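Local coordinates for metallocarboxypeptidase (Trypanosoma cruzi, PDB 3DWC), which probably removes C-terminal amino acids other than proline from peptides, acting as a metal-dependent carboxypeptidase of the M32 family, at residues E10-K15 against A59-A64; E68-V73 against A82-M87; E184-V189 against S392-E397; Q342-G347 against D354-P359. All coordinates share one frame; numbering follows the deposited sequence.

In the fold
The four contacts form two pairs on opposite sides of a largely helical chain. Interactions 1 and 2 follow one another in sequence, share helix 60-71 and have centres 12 Å apart; they touch where Met-87 packs on Glu-10 and Phe-13, so helices 3-32, 60-71 and 78-95 pack against one another. Interactions 3 and 4 lie 10 Å apart, centre to centre, with interaction 4 nested in the long loop that interaction 3 closes; Leu-186 against Val-344 and Leu-394 against Cys-357 join them. Between the pairs the centres are 45 to 52 Å apart. All four are structural packing away from the cobalt site: interactions 2 and 4 join sequence neighbours, interaction 1 spans about forty residues and interaction 3 about two hundred.

Interaction 1: residues E10-K15 against A59-A64; sequences ERVFTK and APKIRA
Val-12 and Ile-62 reach toward each other tip to tip between helix 3-32 and helix 60-71, and this apolar touch is the tight part of a contact that widens toward solvent. CD1 of Ile-62 comes to 3.9 Å from CG1 of Val-12, with CG2 of the same valine only slightly farther off, so the end of the isoleucine is met by both methyls. Val-12 carries CG1 anti to its backbone N (chi1 172°), the rotation that turns the methyl pair to the partner helix. The axes of the two short segments stay 11.9 Å apart and run at 134°, which explains why side-chain ends do the bridging. Trp-91 of helix 78-95 packs on Ile-62, making the buried side a three-helix junction.

The looser side is polar and exposed. Lys-61, extended beyond CG, crosses Arg-11 at about a right angle and brings NZ to the edge of the guanidinium, in its plane, 3.8 Å from Arg-11 NH2. Lys-15 NZ stands 5.3 Å from Lys-61 NZ, while the Lys-15 side chain packs on Glu-48 of the second subunit. Glu-8 gathers the first two cations, through a salt bridge to Arg-11 and a long, weak ion pair with Lys-61. Cohesion across the segments thus comes mainly from the buried methyls, with the positive charges probably offset by Glu-8 and by solvent.

Interaction 2: residues E68-V73 against A82-M87; sequences EAEKSV and ANLREM
Leu-84 packs between the two arms of a helical hairpin, in which helix 60-71 turns back through a short connection into helix 78-95, and it meets three residues near the end of the first helix. Its CD2 does most of the touching, lying 3.7 Å from Ala-69 CB, against the carbonyl oxygen of the same alanine, and 3.9 Å from Glu-70 CG. CD1 adds a second touch on Ala-69 CB, while Val-73 CG2 is the looser neighbour at 4.2 Å from Leu-84 CD2. With CG anti to the backbone N (chi1 -175°), the leucine reaches straight across to that small alanine.

Farther out, polar ties anchor the residues beside the packing. Glu-70 lends its CG to the apolar patch and sends its carboxylate to a salt bridge with Arg-88, one turn beyond Leu-84, so a charged tie borders the methyl packing. Helix 78-95 is joined to the rest of the fold by Asn-83, hydrogen-bonded to Tyr-6, Gln-286 and Val-288, and by Glu-86, which is salt-bridged to Arg-292. Arg-85 holds Glu-86 side-on, directing both NE and NH2 to the single oxygen OE2, on its anti side; the shorter of these bonds, from Arg-85 NE, spans 2.9 Å with an N-H...O angle of 158°.

Interaction 3: residues E184-V189 against S392-E397; sequences ELLKEV and SYLGLE
Lys-187 and Tyr-393 are joined through one water, which accepts from Lys-187 NZ at 2.6 Å and donates to the carbonyl oxygen of Tyr-393 at 2.7 Å. The same ammonium lies 3.8 Å from Ser-392 O, so it stands before two successive carbonyls near the C-terminal end of helix 382-394. Its chain reaches there from helix 168-196 by curling back at the last bond: chi4 is close to eclipsed, at -7°, an unusual torsion at the tip of an exposed side chain, and the exact place of NZ is therefore less sure.

Beneath this polar bridge the contact is buried and apolar. Leu-186 CD2 packs at 3.9 Å on Tyr-393 O and at 4.0 Å on Leu-394 CD2, the two leucine side chains meeting at a slant. Leu-394 sets out away from the partner helix, yet its CG lies beside its own backbone N and CD2 swings back to Leu-186. Tyr-393 turns into the fold instead, against Leu-360 and Met-363 of helix 358-374, and its hydroxyl is hydrogen-bonded to Glu-367.

The contact therefore ties two helices far apart in sequence by different means on its two sides. Buried methyls supply the packing, while a positive charge, linked to the carbonyl through water, would be favourably placed against the negative end of the helix dipole.

Interaction 4: residues Q342-G347 against D354-P359; sequences QRVSPG and DELCYP
Val-344 and Pro-346 lie on an extended run of backbone that passes close to the turn leading into helix 358-374, with CA atoms 6.2 Å apart for Val-344 and Asp-354 and 6.1 Å apart for Pro-346 and Cys-357. Asp-354 fastens the two. Its CG stands between the backbone N and the carbonyl carbon (chi1 60°), the crowded position, and the carboxylate then divides its work. OD1 crosses to the extended run and receives the N-H of Ser-345 at 2.8 Å, almost in line with the C-O bond and nearly straight at 169°. OD2 turns inward to its own segment, accepting from Cys-357 N at 3.1 Å, which makes an Asx motif, and weakly from Leu-356 N. A water strengthens the seam, donating to Ser-345 O at 2.7 Å and accepting from Asp-354 N at 3.0 Å; its further bond to OD1 is weak.

Apolar side chains close the inner side. Val-344 CG2 meets Leu-356 CD2 at 4.1 Å in an oblique approach, and Cys-357 SG rests under the proline ring, 3.8 Å from Pro-346 CG. Val-189 of helix 168-196 covers Leu-356, and Gln-190 lies on Pro-346. Outside, Arg-343 leads away to a salt bridge with Glu-202.

One carboxylate thus links two backbone segments, one oxygen to each. Such a concentration of N-H donors would stabilise its negative charge and probably keep Asp-354 ionised, while apolar packing lines the inner side of the same approach.

Interaction 1: residues E10-K15 against A59-A64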
loop_
_atom_site.group_PDB
_atom_site.type_symbol
_atom_site.label_atom_id
_atom_site.label_comp_id
_atom_site.label_asym_id
_atom_site.label_seq_id
_atom_site.Cartn_x
_atom_site.Cartn_y
_atom_site.Cartn_z
ATOM N N GLU B 10 -9.771 10.812 -23.752
ATOM C CA GLU B 10 -8.658 11.129 -22.886
ATOM C C GLU B 10 -9.112 11.080 -21.445
ATOM O O GLU B 10 -8.431 10.537 -20.597
ATOM C CB GLU B 10 -8.071 12.499 -23.202
ATOM C CG GLU B 10 -7.099 12.497 -24.371
ATOM C CD GLU B 10 -6.169 13.717 -24.374
ATOM O OE1 GLU B 10 -6.542 14.735 -23.774
ATOM O OE2 GLU B 10 -5.067 13.660 -24.969
ATOM N N ARG B 11 -10.259 11.694 -21.192
ATOM C CA ARG B 11 -10.899 11.749 -19.869
ATOM C C ARG B 11 -11.213 10.364 -19.290
ATOM O O ARG B 11 -11.011 10.107 -18.098
ATOM C CB ARG B 11 -12.192 12.573 -19.998
ATOM C CG ARG B 11 -12.867 12.913 -18.671
ATOM C CD ARG B 11 -14.338 13.456 -18.854
ATOM N NE ARG B 11 -15.272 12.360 -19.159
ATOM C CZ ARG B 11 -15.650 11.420 -18.276
ATOM N NH1 ARG B 11 -15.210 11.432 -17.011
ATOM N NH2 ARG B 11 -16.488 10.454 -18.657
ATOM N N VAL B 12 -11.739 9.485 -20.132
ATOM C CA VAL B 12 -11.977 8.110 -19.742
ATOM C C VAL B 12 -10.666 7.448 -19.389
ATOM O O VAL B 12 -10.581 6.771 -18.386
ATOM C CB VAL B 12 -12.653 7.306 -20.853
ATOM C CG1 VAL B 12 -12.722 5.833 -20.496
ATOM C CG2 VAL B 12 -14.054 7.868 -21.122
ATOM N N PHE B 13 -9.616 7.682 -20.173
ATOM C CA PHE B 13 -8.352 6.976 -19.928
ATOM C C PHE B 13 -7.609 7.478 -18.671
ATOM O O PHE B 13 -6.924 6.712 -18.013
ATOM C CB PHE B 13 -7.489 6.963 -21.198
ATOM C CG PHE B 13 -7.817 5.821 -22.096
ATOM C CD1 PHE B 13 -8.857 5.906 -23.001
ATOM C CD2 PHE B 13 -7.140 4.612 -21.975
ATOM C CE1 PHE B 13 -9.184 4.842 -23.824
ATOM C CE2 PHE B 13 -7.484 3.531 -22.781
ATOM C CZ PHE B 13 -8.528 3.659 -23.714
ATOM N N THR B 14 -7.782 8.754 -18.339
ATOM C CA THR B 14 -7.323 9.306 -17.084
ATOM C C THR B 14 -8.056 8.649 -15.917
ATOM O O THR B 14 -7.426 8.335 -14.925
ATOM C CB THR B 14 -7.471 10.837 -17.067
ATOM O OG1 THR B 14 -6.575 11.389 -18.070
ATOM C CG2 THR B 14 -7.139 11.445 -15.662
ATOM N N LYS B 15 -9.359 8.414 -16.047
ATOM C CA LYS B 15 -10.121 7.691 -15.031
ATOM C C LYS B 15 -9.512 6.321 -14.783
ATOM O O LYS B 15 -9.205 5.979 -13.634
ATOM C CB LYS B 15 -11.592 7.589 -15.461
ATOM C CG LYS B 15 -12.551 7.333 -14.377
ATOM C CD LYS B 15 -13.941 7.885 -14.674
ATOM C CE LYS B 15 -14.512 7.352 -15.999
ATOM N NZ LYS B 15 -16.038 7.280 -16.037
ATOM N N ALA B 59 -17.572 -0.529 -22.100
ATOM C CA ALA B 59 -18.909 0.011 -22.331
ATOM C C ALA B 59 -19.085 0.302 -23.830
ATOM O O ALA B 59 -18.120 0.642 -24.527
ATOM C CB ALA B 59 -19.149 1.263 -21.482
ATOM N N PRO B 60 -20.308 0.106 -24.354
ATOM C CA PRO B 60 -20.564 0.441 -25.748
ATOM C C PRO B 60 -20.019 1.798 -26.191
ATOM O O PRO B 60 -19.431 1.881 -27.267
ATOM C CB PRO B 60 -22.083 0.388 -25.830
ATOM C CG PRO B 60 -22.431 -0.709 -24.857
ATOM C CD PRO B 60 -21.501 -0.479 -23.713
ATOM N N LYS B 61 -20.128 2.823 -25.351
ATOM C CA LYS B 61 -19.742 4.180 -25.756
ATOM C C LYS B 61 -18.274 4.337 -26.166
ATOM O O LYS B 61 -17.961 5.192 -26.993
ATOM C CB LYS B 61 -20.108 5.215 -24.684
ATOM C CG LYS B 61 -19.091 5.373 -23.562
ATOM C CD LYS B 61 -19.509 6.444 -22.520
ATOM C CE LYS B 61 -18.377 6.696 -21.503
ATOM N NZ LYS B 61 -18.517 7.939 -20.669
ATOM N N ILE B 62 -17.371 3.531 -25.594
ATOM C CA ILE B 62 -15.943 3.687 -25.879
ATOM C C ILE B 62 -15.671 3.403 -27.339
ATOM O O ILE B 62 -15.001 4.193 -28.010
ATOM C CB ILE B 62 -15.030 2.757 -25.001
ATOM C CG1 ILE B 62 -15.327 2.949 -23.520
ATOM C CG2 ILE B 62 -13.575 3.060 -25.230
ATOM C CD1 ILE B 62 -15.280 4.399 -23.074
ATOM N N ARG B 63 -16.163 2.269 -27.823
ATOM C CA ARG B 63 -16.029 1.903 -29.232
ATOM C C ARG B 63 -16.571 2.982 -30.171
ATOM O O ARG B 63 -15.917 3.360 -31.142
ATOM C CB ARG B 63 -16.762 0.596 -29.495
ATOM C CG ARG B 63 -16.625 0.047 -30.912
ATOM C CD ARG B 63 -17.704 -0.977 -31.158
ATOM N NE ARG B 63 -17.700 -1.431 -32.542
ATOM C CZ ARG B 63 -17.180 -2.580 -32.972
ATOM N NH1 ARG B 63 -16.595 -3.433 -32.128
ATOM N NH2 ARG B 63 -17.257 -2.882 -34.274
ATOM N N ALA B 64 -17.768 3.465 -29.876
ATOM C CA ALA B 64 -18.379 4.562 -30.626
ATOM C C ALA B 64 -17.498 5.816 -30.555
ATOM O O ALA B 64 -17.327 6.528 -31.555
ATOM C CB ALA B 64 -19.780 4.846 -30.092
#

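Interaction 2: residues E68-V73 against A82-M87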
loop_
_atom_site.group_PDB
_atom_site.type_symbol
_atom_site.label_atom_id
_atom_site.label_comp_id
_atom_site.label_asym_id
_atom_site.label_seq_id
_atom_site.Cartn_x
_atom_site.Cartn_y
_atom_site.Cartn_z
ATOM N N GLU B 68 -15.716 7.584 -33.857
ATOM C CA GLU B 68 -15.845 8.993 -34.216
ATOM C C GLU B 68 -14.507 9.716 -34.262
ATOM O O GLU B 68 -14.269 10.530 -35.153
ATOM C CB GLU B 68 -16.782 9.753 -33.287
ATOM C CG GLU B 68 -18.253 9.378 -33.408
ATOM C CD GLU B 68 -18.841 9.547 -34.815
ATOM O OE1 GLU B 68 -19.939 8.999 -35.049
ATOM O OE2 GLU B 68 -18.230 10.213 -35.685
ATOM N N ALA B 69 -13.633 9.430 -33.310
ATOM C CA ALA B 69 -12.341 10.104 -33.252
ATOM C C ALA B 69 -11.466 9.733 -34.442
ATOM O O ALA B 69 -10.669 10.553 -34.900
ATOM C CB ALA B 69 -11.611 9.795 -31.937
ATOM N N GLU B 70 -11.618 8.500 -34.925
ATOM C CA GLU B 70 -10.773 7.971 -35.993
ATOM C C GLU B 70 -11.159 8.466 -37.391
ATOM O O GLU B 70 -10.337 8.431 -38.307
ATOM C CB GLU B 70 -10.782 6.438 -35.982
ATOM C CG GLU B 70 -10.013 5.824 -34.845
ATOM C CD GLU B 70 -9.996 4.315 -34.892
ATOM O OE1 GLU B 70 -10.902 3.701 -35.473
ATOM O OE2 GLU B 70 -9.070 3.730 -34.319
ATOM N N LYS B 71 -12.409 8.889 -37.575
ATOM C CA LYS B 71 -12.799 9.431 -38.863
ATOM C C LYS B 71 -12.212 10.836 -39.072
ATOM O O LYS B 71 -11.978 11.244 -40.205
ATOM C CB LYS B 71 -14.317 9.409 -39.043
ATOM C CG LYS B 71 -15.141 10.254 -38.083
ATOM C CD LYS B 71 -16.635 10.249 -38.473
ATOM C CE LYS B 71 -17.310 8.882 -38.233
ATOM N NZ LYS B 71 -18.812 9.002 -38.077
ATOM N N SER B 72 -11.920 11.540 -37.978
ATOM C CA SER B 72 -11.424 12.929 -38.024
ATOM C C SER B 72 -9.931 13.021 -37.638
ATOM O O SER B 72 -9.465 14.012 -37.065
ATOM C CB SER B 72 -12.276 13.778 -37.068
ATOM O OG SER B 72 -12.252 13.231 -35.748
ATOM N N VAL B 73 -9.188 11.980 -37.990
ATOM C CA VAL B 73 -7.856 11.731 -37.439
ATOM C C VAL B 73 -6.897 12.908 -37.636
ATOM O O VAL B 73 -6.148 13.270 -36.721
ATOM C CB VAL B 73 -7.259 10.392 -38.019
ATOM C CG1 VAL B 73 -5.859 10.583 -38.627
ATOM C CG2 VAL B 73 -7.263 9.300 -36.956
ATOM N N ALA B 82 -1.115 9.325 -32.137
ATOM C CA ALA B 82 -0.477 8.111 -31.577
ATOM C C ALA B 82 -1.253 7.611 -30.351
ATOM O O ALA B 82 -1.420 6.383 -30.125
ATOM C CB ALA B 82 0.948 8.384 -31.163
ATOM N N ASN B 83 -1.715 8.572 -29.552
ATOM C CA ASN B 83 -2.437 8.219 -28.325
ATOM C C ASN B 83 -3.729 7.527 -28.726
ATOM O O ASN B 83 -4.084 6.507 -28.127
ATOM C CB ASN B 83 -2.652 9.456 -27.453
ATOM C CG ASN B 83 -3.152 9.135 -26.061
ATOM O OD1 ASN B 83 -2.729 8.155 -25.428
ATOM N ND2 ASN B 83 -4.056 9.983 -25.559
ATOM N N LEU B 84 -4.395 8.020 -29.785
ATOM C CA LEU B 84 -5.632 7.370 -30.236
ATOM C C LEU B 84 -5.369 5.928 -30.691
ATOM O O LEU B 84 -6.165 5.031 -30.429
ATOM C CB LEU B 84 -6.320 8.176 -31.346
ATOM C CG LEU B 84 -7.687 7.699 -31.855
ATOM C CD1 LEU B 84 -8.697 7.486 -30.724
ATOM C CD2 LEU B 84 -8.237 8.685 -32.912
ATOM N N ARG B 85 -4.245 5.714 -31.384
ATOM C CA ARG B 85 -3.776 4.349 -31.716
ATOM C C ARG B 85 -3.598 3.474 -30.461
ATOM O O ARG B 85 -4.001 2.317 -30.437
ATOM C CB ARG B 85 -2.443 4.407 -32.472
ATOM C CG ARG B 85 -1.956 3.072 -33.025
ATOM C CD ARG B 85 -0.533 3.196 -33.578
ATOM N NE ARG B 85 0.402 3.587 -32.526
ATOM C CZ ARG B 85 1.457 4.386 -32.680
ATOM N NH1 ARG B 85 1.752 4.922 -33.846
ATOM N NH2 ARG B 85 2.216 4.657 -31.629
ATOM N N GLU B 86 -2.983 4.033 -29.422
ATOM C CA GLU B 86 -2.731 3.255 -28.227
ATOM C C GLU B 86 -4.030 2.996 -27.460
ATOM O O GLU B 86 -4.178 1.940 -26.857
ATOM C CB GLU B 86 -1.648 3.898 -27.381
ATOM C CG GLU B 86 -0.335 3.967 -28.090
ATOM C CD GLU B 86 0.148 2.617 -28.635
ATOM O OE1 GLU B 86 0.045 1.614 -27.915
ATOM O OE2 GLU B 86 0.662 2.585 -29.770
ATOM N N MET B 87 -4.975 3.941 -27.517
ATOM C CA MET B 87 -6.298 3.740 -26.934
ATOM C C MET B 87 -7.044 2.576 -27.571
ATOM O O MET B 87 -7.626 1.768 -26.874
ATOM C CB MET B 87 -7.168 5.001 -27.115
ATOM C CG MET B 87 -6.774 6.188 -26.274
ATOM S SD MET B 87 -7.707 7.649 -26.740
ATOM C CE MET B 87 -7.375 8.702 -25.297
#

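Interaction 3: residues E184-V189 against S392-E397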
loop_
_atom_site.group_PDB
_atom_site.type_symbol
_atom_site.label_atom_id
_atom_site.label_comp_id
_atom_site.label_asym_id
_atom_site.label_seq_id
_atom_site.Cartn_x
_atom_site.Cartn_y
_atom_site.Cartn_z
ATOM N N GLU B 184 26.906 -23.712 -30.857
ATOM C CA GLU B 184 28.353 -23.882 -31.032
ATOM C C GLU B 184 29.213 -22.827 -30.304
ATOM O O GLU B 184 30.351 -23.101 -29.910
ATOM C CB GLU B 184 28.717 -23.963 -32.504
ATOM C CG GLU B 184 28.346 -25.305 -33.113
ATOM C CD GLU B 184 29.135 -26.477 -32.491
ATOM O OE1 GLU B 184 30.303 -26.260 -32.066
ATOM O OE2 GLU B 184 28.591 -27.613 -32.457
ATOM N N LEU B 185 28.671 -21.647 -30.095
ATOM C CA LEU B 185 29.412 -20.609 -29.375
ATOM C C LEU B 185 29.572 -21.045 -27.934
ATOM O O LEU B 185 30.639 -20.854 -27.353
ATOM C CB LEU B 185 28.694 -19.272 -29.437
ATOM C CG LEU B 185 29.333 -18.094 -28.662
ATOM C CD1 LEU B 185 30.773 -17.944 -29.078
ATOM C CD2 LEU B 185 28.594 -16.809 -28.903
ATOM N N LEU B 186 28.502 -21.609 -27.368
ATOM C CA LEU B 186 28.530 -22.075 -25.998
ATOM C C LEU B 186 29.635 -23.145 -25.837
ATOM O O LEU B 186 30.485 -23.066 -24.928
ATOM C CB LEU B 186 27.155 -22.591 -25.561
ATOM C CG LEU B 186 27.125 -23.325 -24.208
ATOM C CD1 LEU B 186 27.764 -22.477 -23.046
ATOM C CD2 LEU B 186 25.696 -23.717 -23.845
ATOM N N LYS B 187 29.639 -24.111 -26.746
ATOM C CA LYS B 187 30.596 -25.198 -26.706
ATOM C C LYS B 187 32.012 -24.688 -26.857
ATOM O O LYS B 187 32.904 -25.179 -26.195
ATOM C CB LYS B 187 30.305 -26.200 -27.798
ATOM C CG LYS B 187 28.995 -26.977 -27.694
ATOM C CD LYS B 187 29.099 -28.234 -28.575
ATOM C CE LYS B 187 27.756 -28.913 -29.000
ATOM N NZ LYS B 187 26.460 -28.403 -28.400
ATOM N N GLU B 188 32.217 -23.698 -27.720
ATOM C CA GLU B 188 33.530 -23.103 -27.916
ATOM C C GLU B 188 34.021 -22.394 -26.650
ATOM O O GLU B 188 35.181 -22.493 -26.290
ATOM C CB GLU B 188 33.480 -22.087 -29.047
ATOM C CG GLU B 188 34.838 -21.483 -29.368
ATOM C CD GLU B 188 34.838 -20.571 -30.572
ATOM O OE1 GLU B 188 35.922 -20.442 -31.177
ATOM O OE2 GLU B 188 33.785 -19.993 -30.927
ATOM N N VAL B 189 33.111 -21.679 -25.998
ATOM C CA VAL B 189 33.423 -20.917 -24.787
ATOM C C VAL B 189 33.781 -21.868 -23.661
ATOM O O VAL B 189 34.801 -21.682 -23.015
ATOM C CB VAL B 189 32.273 -19.998 -24.400
ATOM C CG1 VAL B 189 32.518 -19.355 -23.021
ATOM C CG2 VAL B 189 32.129 -18.924 -25.458
ATOM N N SER B 392 20.464 -30.762 -27.078
ATOM C CA SER B 392 20.980 -30.189 -28.310
ATOM C C SER B 392 21.613 -28.815 -28.109
ATOM O O SER B 392 22.680 -28.514 -28.664
ATOM C CB SER B 392 19.851 -30.081 -29.324
ATOM O OG SER B 392 20.375 -29.665 -30.556
ATOM N N TYR B 393 20.923 -27.967 -27.356
ATOM C CA TYR B 393 21.344 -26.592 -27.167
ATOM C C TYR B 393 22.331 -26.421 -26.027
ATOM O O TYR B 393 23.315 -25.709 -26.176
ATOM C CB TYR B 393 20.120 -25.698 -26.938
ATOM C CG TYR B 393 19.126 -25.689 -28.095
ATOM C CD1 TYR B 393 19.532 -25.931 -29.398
ATOM C CD2 TYR B 393 17.796 -25.385 -27.884
ATOM C CE1 TYR B 393 18.617 -25.907 -30.458
ATOM C CE2 TYR B 393 16.871 -25.346 -28.950
ATOM C CZ TYR B 393 17.299 -25.614 -30.230
ATOM O OH TYR B 393 16.399 -25.590 -31.288
ATOM N N LEU B 394 22.077 -27.096 -24.904
ATOM C CA LEU B 394 22.861 -26.922 -23.664
ATOM C C LEU B 394 23.683 -28.150 -23.246
ATOM O O LEU B 394 24.386 -28.101 -22.237
ATOM C CB LEU B 394 21.920 -26.552 -22.522
ATOM C CG LEU B 394 21.296 -25.159 -22.615
ATOM C CD1 LEU B 394 19.943 -25.114 -21.945
ATOM C CD2 LEU B 394 22.217 -24.104 -22.006
ATOM N N GLY B 395 23.586 -29.248 -23.992
ATOM C CA GLY B 395 24.326 -30.473 -23.678
ATOM C C GLY B 395 23.876 -31.199 -22.413
ATOM O O GLY B 395 24.632 -31.996 -21.857
ATOM N N LEU B 396 22.643 -30.957 -21.976
ATOM C CA LEU B 396 22.131 -31.573 -20.759
ATOM C C LEU B 396 20.822 -32.307 -20.983
ATOM O O LEU B 396 19.987 -31.857 -21.759
ATOM C CB LEU B 396 21.919 -30.504 -19.696
ATOM C CG LEU B 396 23.170 -29.747 -19.249
ATOM C CD1 LEU B 396 22.751 -28.695 -18.247
ATOM C CD2 LEU B 396 24.230 -30.705 -18.656
ATOM N N GLU B 397 20.660 -33.429 -20.270
ATOM C CA GLU B 397 19.452 -34.266 -20.312
ATOM C C GLU B 397 18.462 -33.934 -19.207
ATOM O O GLU B 397 18.858 -33.660 -18.076
ATOM C CB GLU B 397 19.810 -35.740 -20.119
ATOM C CG GLU B 397 20.622 -36.359 -21.235
ATOM C CD GLU B 397 20.652 -37.878 -21.151
ATOM O OE1 GLU B 397 21.312 -38.488 -22.023
ATOM O OE2 GLU B 397 20.003 -38.458 -20.232
HETATM O O HOH W 1 25.770 -26.194 -27.169
#

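Interaction 4: residues Q342-G347 against D354-P359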
loop_
_atom_site.group_PDB
_atom_site.type_symbol
_atom_site.label_atom_id
_atom_site.label_comp_id
_atom_site.label_asym_id
_atom_site.label_seq_id
_atom_site.Cartn_x
_atom_site.Cartn_y
_atom_site.Cartn_z
ATOM N N GLN B 342 31.105 -13.378 -14.831
ATOM C CA GLN B 342 31.002 -13.814 -16.254
ATOM C C GLN B 342 31.177 -15.316 -16.408
ATOM O O GLN B 342 31.378 -15.817 -17.501
ATOM C CB GLN B 342 32.029 -13.120 -17.143
ATOM C CG GLN B 342 31.738 -11.625 -17.339
ATOM C CD GLN B 342 32.706 -10.942 -18.271
ATOM O OE1 GLN B 342 33.528 -11.582 -18.927
ATOM N NE2 GLN B 342 32.586 -9.624 -18.371
ATOM N N ARG B 343 31.128 -16.037 -15.298
ATOM C CA ARG B 343 31.351 -17.488 -15.337
ATOM C C ARG B 343 30.264 -18.163 -16.158
ATOM O O ARG B 343 29.105 -17.811 -16.031
ATOM C CB ARG B 343 31.330 -18.071 -13.928
ATOM C CG ARG B 343 31.885 -19.497 -13.901
ATOM C CD ARG B 343 31.421 -20.218 -12.668
ATOM N NE ARG B 343 32.477 -20.397 -11.679
ATOM C CZ ARG B 343 32.578 -19.758 -10.510
ATOM N NH1 ARG B 343 31.695 -18.808 -10.123
ATOM N NH2 ARG B 343 33.593 -20.082 -9.714
ATOM N N VAL B 344 30.670 -19.096 -17.010
ATOM C CA VAL B 344 29.765 -19.816 -17.891
ATOM C C VAL B 344 29.661 -21.253 -17.412
ATOM O O VAL B 344 30.661 -21.975 -17.362
ATOM C CB VAL B 344 30.202 -19.728 -19.376
ATOM C CG1 VAL B 344 29.344 -20.629 -20.233
ATOM C CG2 VAL B 344 30.087 -18.271 -19.858
ATOM N N SER B 345 28.445 -21.641 -17.040
ATOM C CA SER B 345 28.175 -22.982 -16.523
ATOM C C SER B 345 26.745 -23.403 -16.833
ATOM O O SER B 345 25.814 -23.019 -16.136
ATOM C CB SER B 345 28.388 -23.044 -15.017
ATOM O OG SER B 345 28.469 -24.410 -14.673
ATOM N N PRO B 346 26.559 -24.176 -17.907
ATOM C CA PRO B 346 25.209 -24.567 -18.287
ATOM C C PRO B 346 24.523 -25.379 -17.216
ATOM O O PRO B 346 25.162 -26.122 -16.518
ATOM C CB PRO B 346 25.431 -25.413 -19.521
ATOM C CG PRO B 346 26.708 -24.948 -20.041
ATOM C CD PRO B 346 27.548 -24.686 -18.851
ATOM N N GLY B 347 23.224 -25.195 -17.097
ATOM C CA GLY B 347 22.420 -25.910 -16.137
ATOM C C GLY B 347 20.990 -26.059 -16.645
ATOM O O GLY B 347 20.664 -25.702 -17.764
ATOM N N ASP B 354 23.335 -18.188 -16.790
ATOM C CA ASP B 354 24.242 -17.072 -17.000
ATOM C C ASP B 354 23.932 -16.355 -18.331
ATOM O O ASP B 354 23.055 -16.773 -19.071
ATOM C CB ASP B 354 25.694 -17.564 -16.912
ATOM C CG ASP B 354 26.039 -18.646 -17.958
ATOM O OD1 ASP B 354 26.501 -19.709 -17.526
ATOM O OD2 ASP B 354 25.883 -18.428 -19.201
ATOM N N GLU B 355 24.647 -15.276 -18.640
ATOM C CA GLU B 355 24.268 -14.418 -19.748
ATOM C C GLU B 355 24.278 -15.193 -21.072
ATOM O O GLU B 355 23.484 -14.926 -21.981
ATOM C CB GLU B 355 25.211 -13.187 -19.801
ATOM C CG GLU B 355 24.895 -12.203 -20.905
ATOM C CD GLU B 355 25.852 -11.075 -20.948
ATOM O OE1 GLU B 355 26.930 -11.185 -20.341
ATOM O OE2 GLU B 355 25.512 -10.047 -21.555
ATOM N N LEU B 356 25.184 -16.144 -21.205
ATOM C CA LEU B 356 25.363 -16.851 -22.470
ATOM C C LEU B 356 24.350 -17.976 -22.680
ATOM O O LEU B 356 23.841 -18.162 -23.788
ATOM C CB LEU B 356 26.817 -17.365 -22.575
ATOM C CG LEU B 356 27.336 -17.943 -23.897
ATOM C CD1 LEU B 356 27.386 -16.946 -25.059
ATOM C CD2 LEU B 356 28.731 -18.523 -23.700
ATOM N N CYS B 357 24.031 -18.704 -21.609
ATOM C CA CYS B 357 23.155 -19.879 -21.685
ATOM C C CYS B 357 21.714 -19.507 -21.732
ATOM O O CYS B 357 20.894 -20.192 -22.327
ATOM C CB CYS B 357 23.370 -20.778 -20.473
ATOM S SG CYS B 357 24.977 -21.577 -20.490
ATOM N N TYR B 358 21.398 -18.424 -21.053
ATOM C CA TYR B 358 20.038 -17.937 -20.923
ATOM C C TYR B 358 19.197 -17.943 -22.244
ATOM O O TYR B 358 18.113 -18.533 -22.281
ATOM C CB TYR B 358 20.059 -16.566 -20.253
ATOM C CG TYR B 358 18.736 -16.194 -19.665
ATOM C CD1 TYR B 358 18.518 -16.265 -18.295
ATOM C CD2 TYR B 358 17.679 -15.839 -20.479
ATOM C CE1 TYR B 358 17.298 -15.948 -17.759
ATOM C CE2 TYR B 358 16.471 -15.510 -19.948
ATOM C CZ TYR B 358 16.286 -15.569 -18.598
ATOM O OH TYR B 358 15.069 -15.241 -18.097
ATOM N N PRO B 359 19.686 -17.319 -23.319
ATOM C CA PRO B 359 18.917 -17.329 -24.565
ATOM C C PRO B 359 18.590 -18.738 -25.112
ATOM O O PRO B 359 17.592 -18.900 -25.811
ATOM C CB PRO B 359 19.845 -16.622 -25.540
ATOM C CG PRO B 359 21.178 -16.698 -24.951
ATOM C CD PRO B 359 20.925 -16.562 -23.487
HETATM O O HOH W 2 24.123 -21.031 -16.875
#